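Local coordinates for regulator of G-protein signaling 1 (Homo sapiens, PDB 2BV1), which inhibits signalling downstream of G-protein-coupled receptors by speeding GTP hydrolysis on G protein alpha subunits, driving them into their inactive GDP-bound form, at residues G40-S45 and P128-S133. Sequence-based numbering, arbitrary orientation.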
loop_
_atom_site.group_PDB
_atom_site.type_symbol
_atom_site.label_atom_id
_atom_site.label_comp_id
_atom_site.label_asym_id
_atom_site.label_seq_id
_atom_site.Cartn_x
_atom_site.Cartn_y
_atom_site.Cartn_z
ATOM N N GLY A 40 -7.995 -1.839 -2.227
ATOM C CA GLY A 40 -7.662 -0.915 -3.279
ATOM C C GLY A 40 -8.827 -0.161 -3.864
ATOM O O GLY A 40 -8.741 1.060 -4.063
ATOM N N SER A 41 -9.908 -0.895 -4.212
ATOM C CA SER A 41 -11.071 -0.279 -4.799
ATOM C C SER A 41 -11.719 0.716 -3.824
ATOM O O SER A 41 -12.133 1.793 -4.209
ATOM C CB SER A 41 -12.102 -1.347 -5.212
ATOM O OG SER A 41 -11.501 -2.306 -6.093
ATOM N N PHE A 42 -11.817 0.330 -2.565
ATOM C CA PHE A 42 -12.345 1.236 -1.493
ATOM C C PHE A 42 -11.486 2.504 -1.304
ATOM O O PHE A 42 -12.002 3.594 -1.222
ATOM C CB PHE A 42 -12.497 0.456 -0.149
ATOM C CG PHE A 42 -12.721 1.345 1.050
ATOM C CD1 PHE A 42 -13.994 1.765 1.388
ATOM C CD2 PHE A 42 -11.653 1.730 1.868
ATOM C CE1 PHE A 42 -14.211 2.568 2.502
ATOM C CE2 PHE A 42 -11.863 2.530 2.973
ATOM C CZ PHE A 42 -13.137 2.936 3.296
ATOM N N LEU A 43 -10.168 2.350 -1.306
ATOM C CA LEU A 43 -9.251 3.498 -1.214
ATOM C C LEU A 43 -9.422 4.426 -2.411
ATOM O O LEU A 43 -9.485 5.657 -2.260
ATOM C CB LEU A 43 -7.799 3.028 -1.073
ATOM C CG LEU A 43 -7.391 2.188 0.162
ATOM C CD1 LEU A 43 -5.932 1.972 0.138
ATOM C CD2 LEU A 43 -7.807 2.853 1.502
ATOM N N LYS A 44 -9.561 3.839 -3.609
ATOM C CA LYS A 44 -9.787 4.605 -4.811
ATOM C C LYS A 44 -11.098 5.385 -4.688
ATOM O O LYS A 44 -11.114 6.578 -4.938
ATOM C CB LYS A 44 -9.748 3.705 -6.079
ATOM C CG LYS A 44 -9.000 4.339 -7.241
ATOM C CD LYS A 44 -8.707 3.406 -8.452
ATOM C CE LYS A 44 -8.195 4.210 -9.653
ATOM N NZ LYS A 44 -6.710 4.515 -9.596
ATOM N N SER A 45 -12.175 4.754 -4.238
ATOM C CA SER A 45 -13.419 5.508 -3.984
ATOM C C SER A 45 -13.284 6.654 -2.960
ATOM O O SER A 45 -14.110 7.572 -2.967
ATOM C CB SER A 45 -14.606 4.587 -3.595
ATOM O OG SER A 45 -14.434 3.877 -2.365
ATOM N N PRO A 128 -9.467 0.282 9.234
ATOM C CA PRO A 128 -10.691 0.196 10.039
ATOM C C PRO A 128 -11.966 0.675 9.335
ATOM O O PRO A 128 -12.999 0.038 9.477
ATOM C CB PRO A 128 -10.380 1.081 11.273
ATOM C CG PRO A 128 -8.875 1.072 11.359
ATOM C CD PRO A 128 -8.363 0.930 9.969
ATOM N N ARG A 129 -11.900 1.779 8.602
ATOM C CA ARG A 129 -13.057 2.303 7.880
ATOM C C ARG A 129 -13.551 1.326 6.820
ATOM O O ARG A 129 -14.757 1.135 6.662
ATOM C CB ARG A 129 -12.696 3.617 7.199
ATOM C CG ARG A 129 -13.868 4.480 6.768
ATOM C CD ARG A 129 -13.480 5.950 6.610
ATOM N NE ARG A 129 -12.200 6.157 5.910
ATOM C CZ ARG A 129 -11.088 6.586 6.491
ATOM N NH1 ARG A 129 -11.038 6.815 7.805
ATOM N NH2 ARG A 129 -10.001 6.774 5.764
ATOM N N PHE A 130 -12.607 0.727 6.098
ATOM C CA PHE A 130 -12.908 -0.315 5.104
ATOM C C PHE A 130 -13.712 -1.482 5.711
ATOM O O PHE A 130 -14.682 -2.013 5.084
ATOM C CB PHE A 130 -11.610 -0.848 4.562
ATOM C CG PHE A 130 -11.755 -2.086 3.754
ATOM C CD1 PHE A 130 -12.399 -2.053 2.513
ATOM C CD2 PHE A 130 -11.209 -3.268 4.198
ATOM C CE1 PHE A 130 -12.513 -3.199 1.760
ATOM C CE2 PHE A 130 -11.330 -4.408 3.453
ATOM C CZ PHE A 130 -11.976 -4.372 2.225
ATOM N N LEU A 131 -13.306 -1.884 6.916
ATOM C CA LEU A 131 -13.956 -3.004 7.559
ATOM C C LEU A 131 -15.359 -2.682 7.968
ATOM O O LEU A 131 -16.127 -3.582 8.262
ATOM C CB LEU A 131 -13.143 -3.518 8.752
ATOM C CG LEU A 131 -11.748 -4.086 8.489
ATOM C CD1 LEU A 131 -11.065 -4.410 9.780
ATOM C CD2 LEU A 131 -11.842 -5.334 7.603
ATOM N N LYS A 132 -15.698 -1.385 8.010
ATOM C CA LYS A 132 -17.078 -0.947 8.224
ATOM C C LYS A 132 -17.785 -0.495 6.951
ATOM O O LYS A 132 -18.904 0.009 7.028
ATOM C CB LYS A 132 -17.153 0.167 9.283
ATOM C CG LYS A 132 -16.720 -0.290 10.674
ATOM C CD LYS A 132 -16.561 0.878 11.641
ATOM N N SER A 133 -17.158 -0.682 5.793
ATOM C CA SER A 133 -17.756 -0.257 4.506
ATOM C C SER A 133 -18.750 -1.253 3.956
ATOM O O SER A 133 -18.715 -2.420 4.279
ATOM C CB SER A 133 -16.671 -0.002 3.450
ATOM O OG SER A 133 -15.968 -1.178 3.087
#
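The phenyl ring of F42 overlaps the backbone of F130, whose CA sits over one face of the ring, 3.8 Å from its centroid and 17° off the normal, a CH-pi contact. With CG anti to the backbone N (chi1 167°), F42 carries its ring away from helix 33-45 to the last turn of helix 112-131, where CZ comes within 3.6 Å of the F130 N. The two phenyl rings meet obliquely, their planes at 57°; F130 brings CD1 to 3.7 Å from F42 CB, covering the root of the side chain. At the edge of the F42 ring, near its plane, the aliphatic part of R129 closes in, CG lying 3.9 Å from F42 CZ. The R129 chain then bends; NE forms a salt bridge with E46 and NH1 one with D125. S133 completes the setting, its CB 3.7 Å from F42 CE1. S133 OG donates to F130 O, 2.5 Å away, in the carbonyl plane and on a lone pair, and accepts from Y136 N as N-cap of helix 134-142. An alanine in place of F42 would remove the ring that reaches from helix 33-45 to helix 112-131 and is likely to leave a gap beside F130 and the methylene groups of R129. I135 packs against both phenylalanines, so helix 134-142 adds to this apolar junction within the all-helical RGS domain. No hydrogen bond crosses between 40-45 and 128-133: aromatic and apolar packing holds them here, the polar ends of R129 and S133 being taken up by E46, D125, F130 O and Y136 N.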